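Local structure of dihydropyrimidinase (Brevibacillus agri, 3SFW) at residues T87-L101 against V117-A129. The protein catalyses the zinc-dependent hydrolytic ring opening of dihydropyrimidines, as a member of the amidohydrolase family with a TIM-barrel catalytic domain. Numbering follows the deposited sequence.
Sequences TSIVDFCLTSKGESL and VIDYGFHLMVSDA
Gly121 N donates to Ile89 O at 2.8 Å, one rung of a parallel ladder that runs on through Asp91, His123 and Cys93. Met125 N to Cys93 O closes the ladder at 2.9 Å. Beyond the strands the pairing passes to side chains: Thr95 OG1 donates to Met125 O at 2.9 Å, coming from above the carbonyl plane, and accepts from Ser127 OG at 3.1 Å. A chi1 of 60° sets this hydroxyl between its own backbone N and carbonyl carbon and leaves Thr95 CG2 against Leu124 CD1 (3.6 Å). A valine at Thr95 would probably leave Met125 O and Ser127 OG without this shared partner and loosen the join between the two loops. Farther out, one water links Gly98 N to Asp128 OD2.

On the face carrying Val90, Phe92 and His123, His123 CD2 sits 3.3 Å above the centre of the Phe92 ring, the two planes inclined at 36°. Val90 lies on the far side of the imidazole from Phe92, its exact spacing doubtful. Cys93 SG packs on Leu124 CD1 on the other face, toward helix 101-112. In this beta-alpha-beta unit the backbone bonds fix the register of neighbouring barrel strands; the imidazole, bonded through ND1 to Ser148 and through NE2 to the Pro57 carbonyl, is held against rotation and so is likely to steady Phe92, whose side chain lies about 5 Å from a zinc ion.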
loop_
_atom_site.group_PDB
_atom_site.type_symbol
_atom_site.label_atom_id
_atom_site.label_comp_id
_atom_site.label_asym_id
_atom_site.label_seq_id
_atom_site.Cartn_x
_atom_site.Cartn_y
_atom_site.Cartn_z
ATOM N N THR A 87 -6.542 15.192 -35.066
ATOM C CA THR A 87 -7.144 16.392 -35.611
ATOM C C THR A 87 -6.981 17.681 -34.751
ATOM O O THR A 87 -7.351 18.791 -35.212
ATOM C CB THR A 87 -8.643 16.172 -35.962
ATOM O OG1 THR A 87 -9.309 15.652 -34.810
ATOM C CG2 THR A 87 -8.797 15.172 -37.105
ATOM N N SER A 88 -6.537 17.541 -33.485
ATOM C CA SER A 88 -6.253 18.709 -32.644
ATOM C C SER A 88 -5.012 18.405 -31.845
ATOM O O SER A 88 -4.770 17.230 -31.477
ATOM C CB SER A 88 -7.425 18.931 -31.658
ATOM O OG SER A 88 -8.470 19.534 -32.359
ATOM N N ILE A 89 -4.216 19.436 -31.561
ATOM C CA ILE A 89 -3.080 19.296 -30.682
ATOM C C ILE A 89 -3.116 20.361 -29.607
ATOM O O ILE A 89 -3.787 21.407 -29.766
ATOM C CB ILE A 89 -1.699 19.470 -31.449
ATOM C CG1 ILE A 89 -1.601 20.871 -32.095
ATOM C CG2 ILE A 89 -1.528 18.379 -32.528
ATOM C CD1 ILE A 89 -0.202 21.158 -32.622
ATOM N N VAL A 90 -2.389 20.112 -28.517
ATOM C CA VAL A 90 -2.220 21.152 -27.521
ATOM C C VAL A 90 -0.741 21.207 -27.238
ATOM O O VAL A 90 -0.128 20.197 -26.780
ATOM C CB VAL A 90 -3.032 20.895 -26.217
ATOM C CG1 VAL A 90 -3.079 22.213 -25.391
ATOM C CG2 VAL A 90 -4.504 20.438 -26.575
ATOM N N ASP A 91 -0.142 22.331 -27.644
ATOM C CA ASP A 91 1.318 22.476 -27.665
ATOM C C ASP A 91 1.809 23.295 -26.462
ATOM O O ASP A 91 1.119 24.199 -25.994
ATOM C CB ASP A 91 1.672 23.206 -28.977
ATOM C CG ASP A 91 3.143 23.102 -29.325
ATOM O OD1 ASP A 91 3.903 23.986 -28.894
ATOM O OD2 ASP A 91 3.512 22.109 -30.027
ATOM N N PHE A 92 3.012 22.988 -25.967
ATOM C CA PHE A 92 3.584 23.743 -24.846
ATOM C C PHE A 92 4.254 25.074 -25.229
ATOM O O PHE A 92 5.400 25.100 -25.741
ATOM C CB PHE A 92 4.570 22.833 -24.076
ATOM C CG PHE A 92 3.880 21.733 -23.323
ATOM C CD1 PHE A 92 3.738 20.458 -23.872
ATOM C CD2 PHE A 92 3.383 21.968 -22.066
ATOM C CE1 PHE A 92 3.110 19.453 -23.193
ATOM C CE2 PHE A 92 2.714 20.961 -21.370
ATOM C CZ PHE A 92 2.556 19.697 -21.957
ATOM N N CYS A 93 3.614 26.156 -24.810
ATOM C CA CYS A 93 4.204 27.500 -24.923
ATOM C C CYS A 93 5.209 27.721 -23.786
ATOM O O CYS A 93 4.856 27.722 -22.576
ATOM C CB CYS A 93 3.068 28.524 -24.854
ATOM S SG CYS A 93 3.682 30.233 -24.786
ATOM N N LEU A 94 6.484 27.860 -24.148
ATOM C CA LEU A 94 7.527 27.985 -23.139
ATOM C C LEU A 94 7.704 29.437 -22.741
ATOM O O LEU A 94 7.503 30.335 -23.551
ATOM C CB LEU A 94 8.846 27.470 -23.684
ATOM C CG LEU A 94 8.782 26.055 -24.237
ATOM C CD1 LEU A 94 10.229 25.661 -24.672
ATOM C CD2 LEU A 94 8.231 25.043 -23.178
ATOM N N THR A 95 8.145 29.641 -21.511
ATOM C CA THR A 95 8.397 31.001 -20.998
ATOM C C THR A 95 9.807 31.078 -20.401
ATOM O O THR A 95 10.429 30.064 -20.104
ATOM C CB THR A 95 7.396 31.361 -19.895
ATOM O OG1 THR A 95 7.515 30.424 -18.800
ATOM C CG2 THR A 95 5.990 31.320 -20.435
ATOM N N SER A 96 10.310 32.297 -20.240
ATOM C CA SER A 96 11.587 32.504 -19.551
ATOM C C SER A 96 11.394 33.499 -18.403
ATOM O O SER A 96 10.522 34.357 -18.463
ATOM C CB SER A 96 12.670 32.993 -20.537
ATOM O OG SER A 96 12.244 34.153 -21.242
ATOM N N LYS A 97 12.172 33.353 -17.340
ATOM C CA LYS A 97 12.026 34.260 -16.198
ATOM C C LYS A 97 12.256 35.688 -16.628
ATOM O O LYS A 97 13.034 35.954 -17.542
ATOM C CB LYS A 97 12.986 33.896 -15.079
ATOM C CG LYS A 97 12.599 32.649 -14.344
ATOM C CD LYS A 97 13.748 32.174 -13.513
ATOM C CE LYS A 97 13.746 30.666 -13.412
ATOM N NZ LYS A 97 14.472 30.246 -12.188
ATOM N N GLY A 98 11.509 36.601 -16.019
ATOM C CA GLY A 98 11.626 38.013 -16.350
ATOM C C GLY A 98 10.908 38.445 -17.614
ATOM O O GLY A 98 10.842 39.635 -17.893
ATOM N N GLU A 99 10.416 37.486 -18.408
ATOM C CA GLU A 99 9.616 37.799 -19.610
ATOM C C GLU A 99 8.119 37.659 -19.246
ATOM O O GLU A 99 7.749 36.759 -18.484
ATOM C CB GLU A 99 9.988 36.822 -20.746
ATOM C CG GLU A 99 9.170 36.997 -22.032
ATOM C CD GLU A 99 9.005 35.696 -22.886
ATOM O OE1 GLU A 99 9.132 34.560 -22.331
ATOM O OE2 GLU A 99 8.647 35.835 -24.095
ATOM N N SER A 100 7.267 38.559 -19.726
ATOM C CA SER A 100 5.832 38.399 -19.418
ATOM C C SER A 100 5.318 37.094 -20.011
ATOM O O SER A 100 5.801 36.632 -21.062
ATOM C CB SER A 100 5.018 39.556 -19.924
ATOM O OG SER A 100 4.742 39.448 -21.302
ATOM N N LEU A 101 4.314 36.525 -19.368
ATOM C CA LEU A 101 3.633 35.345 -19.915
ATOM C C LEU A 101 2.995 35.707 -21.246
ATOM O O LEU A 101 2.947 34.895 -22.149
ATOM C CB LEU A 101 2.539 34.872 -18.946
ATOM C CG LEU A 101 2.997 34.491 -17.527
ATOM C CD1 LEU A 101 1.799 34.064 -16.696
ATOM C CD2 LEU A 101 4.059 33.353 -17.589
ATOM N N VAL A 117 -2.478 23.025 -40.013
ATOM C CA VAL A 117 -3.469 22.485 -40.950
ATOM C C VAL A 117 -4.629 21.870 -40.191
ATOM O O VAL A 117 -5.667 21.590 -40.783
ATOM C CB VAL A 117 -2.869 21.454 -41.919
ATOM C CG1 VAL A 117 -1.608 22.056 -42.612
ATOM C CG2 VAL A 117 -2.491 20.146 -41.200
ATOM N N ILE A 118 -4.458 21.731 -38.875
ATOM C CA ILE A 118 -5.563 21.315 -38.005
ATOM C C ILE A 118 -5.519 22.143 -36.739
ATOM O O ILE A 118 -4.653 23.020 -36.565
ATOM C CB ILE A 118 -5.499 19.802 -37.646
ATOM C CG1 ILE A 118 -4.079 19.386 -37.328
ATOM C CG2 ILE A 118 -5.919 18.941 -38.827
ATOM C CD1 ILE A 118 -3.773 19.137 -35.979
ATOM N N ASP A 119 -6.521 21.960 -35.867
ATOM C CA ASP A 119 -6.740 22.897 -34.788
ATOM C C ASP A 119 -5.749 22.699 -33.641
ATOM O O ASP A 119 -5.194 21.604 -33.481
ATOM C CB ASP A 119 -8.163 22.789 -34.263
ATOM C CG ASP A 119 -9.168 23.357 -35.244
ATOM O OD1 ASP A 119 -8.718 23.789 -36.344
ATOM O OD2 ASP A 119 -10.382 23.382 -34.951
ATOM N N TYR A 120 -5.526 23.754 -32.853
ATOM C CA TYR A 120 -4.462 23.710 -31.830
ATOM C C TYR A 120 -4.851 24.550 -30.633
ATOM O O TYR A 120 -5.403 25.666 -30.785
ATOM C CB TYR A 120 -3.103 24.193 -32.391
ATOM C CG TYR A 120 -3.162 25.577 -33.034
ATOM C CD1 TYR A 120 -3.609 25.739 -34.366
ATOM C CD2 TYR A 120 -2.750 26.725 -32.306
ATOM C CE1 TYR A 120 -3.768 27.039 -34.930
ATOM C CE2 TYR A 120 -2.883 28.001 -32.859
ATOM C CZ TYR A 120 -3.346 28.150 -34.176
ATOM O OH TYR A 120 -3.469 29.433 -34.697
ATOM N N GLY A 121 -4.423 24.102 -29.457
ATOM C CA GLY A 121 -4.456 24.959 -28.309
ATOM C C GLY A 121 -3.057 25.067 -27.779
ATOM O O GLY A 121 -2.113 24.424 -28.324
ATOM N N PHE A 122 -2.891 25.884 -26.734
ATOM C CA PHE A 122 -1.622 25.959 -26.032
ATOM C C PHE A 122 -1.790 25.641 -24.550
ATOM O O PHE A 122 -2.728 26.124 -23.907
ATOM C CB PHE A 122 -1.006 27.379 -26.141
ATOM C CG PHE A 122 -0.691 27.803 -27.557
ATOM C CD1 PHE A 122 -0.098 26.911 -28.479
ATOM C CD2 PHE A 122 -0.988 29.102 -27.969
ATOM C CE1 PHE A 122 0.094 27.263 -29.769
ATOM C CE2 PHE A 122 -0.787 29.476 -29.312
ATOM C CZ PHE A 122 -0.217 28.583 -30.192
ATOM N N HIS A 123 -0.781 24.957 -23.974
ATOM C CA HIS A 123 -0.523 25.025 -22.513
ATOM C C HIS A 123 0.497 26.142 -22.253
ATOM O O HIS A 123 1.243 26.520 -23.148
ATOM C CB HIS A 123 0.094 23.709 -21.975
ATOM C CG HIS A 123 -0.523 22.460 -22.521
ATOM N ND1 HIS A 123 -1.782 21.999 -22.141
ATOM C CD2 HIS A 123 -0.005 21.523 -23.356
ATOM C CE1 HIS A 123 -1.989 20.829 -22.729
ATOM N NE2 HIS A 123 -0.960 20.565 -23.531
ATOM N N LEU A 124 0.661 26.544 -21.001
ATOM C CA LEU A 124 1.689 27.594 -20.691
ATOM C C LEU A 124 2.649 27.112 -19.617
ATOM O O LEU A 124 2.220 26.733 -18.511
ATOM C CB LEU A 124 0.985 28.868 -20.195
ATOM C CG LEU A 124 1.952 30.025 -19.905
ATOM C CD1 LEU A 124 2.573 30.503 -21.231
ATOM C CD2 LEU A 124 1.119 31.150 -19.282
ATOM N N MET A 125 3.945 27.124 -19.934
ATOM C CA MET A 125 5.013 26.847 -18.937
ATOM C C MET A 125 5.085 27.934 -17.868
ATOM O O MET A 125 5.041 29.118 -18.190
ATOM C CB MET A 125 6.345 26.756 -19.651
ATOM C CG MET A 125 7.542 26.720 -18.671
ATOM S SD MET A 125 9.022 26.676 -19.762
ATOM C CE MET A 125 10.251 27.139 -18.516
ATOM N N VAL A 126 5.151 27.542 -16.608
ATOM C CA VAL A 126 5.429 28.517 -15.500
ATOM C C VAL A 126 6.831 28.210 -14.961
ATOM O O VAL A 126 7.105 27.059 -14.590
ATOM C CB VAL A 126 4.361 28.432 -14.381
ATOM C CG1 VAL A 126 4.641 29.426 -13.249
ATOM C CG2 VAL A 126 2.979 28.711 -14.978
ATOM N N SER A 127 7.741 29.192 -15.070
ATOM C CA SER A 127 9.155 29.028 -14.597
ATOM C C SER A 127 9.266 29.534 -13.180
ATOM O O SER A 127 10.172 29.145 -12.462
ATOM C CB SER A 127 10.182 29.816 -15.457
ATOM O OG SER A 127 9.559 30.663 -16.447
ATOM N N ASP A 128 8.432 30.511 -12.826
ATOM C CA ASP A 128 8.410 30.981 -11.462
ATOM C C ASP A 128 7.184 31.803 -11.122
ATOM O O ASP A 128 6.514 32.349 -11.996
ATOM C CB ASP A 128 9.702 31.698 -11.094
ATOM C CG ASP A 128 9.642 33.158 -11.352
ATOM O OD1 ASP A 128 9.652 33.950 -10.379
ATOM O OD2 ASP A 128 9.557 33.514 -12.534
ATOM N N ALA A 129 6.754 31.683 -9.882
ATOM C CA ALA A 129 5.411 32.146 -9.539
ATOM C C ALA A 129 5.478 33.444 -8.699
ATOM O O ALA A 129 4.839 33.564 -7.641
ATOM C CB ALA A 129 4.659 31.037 -8.788
HETATM O O HOH W 1 12.574 28.357 -11.750
HETATM O O HOH W 2 8.988 35.693 -14.427
#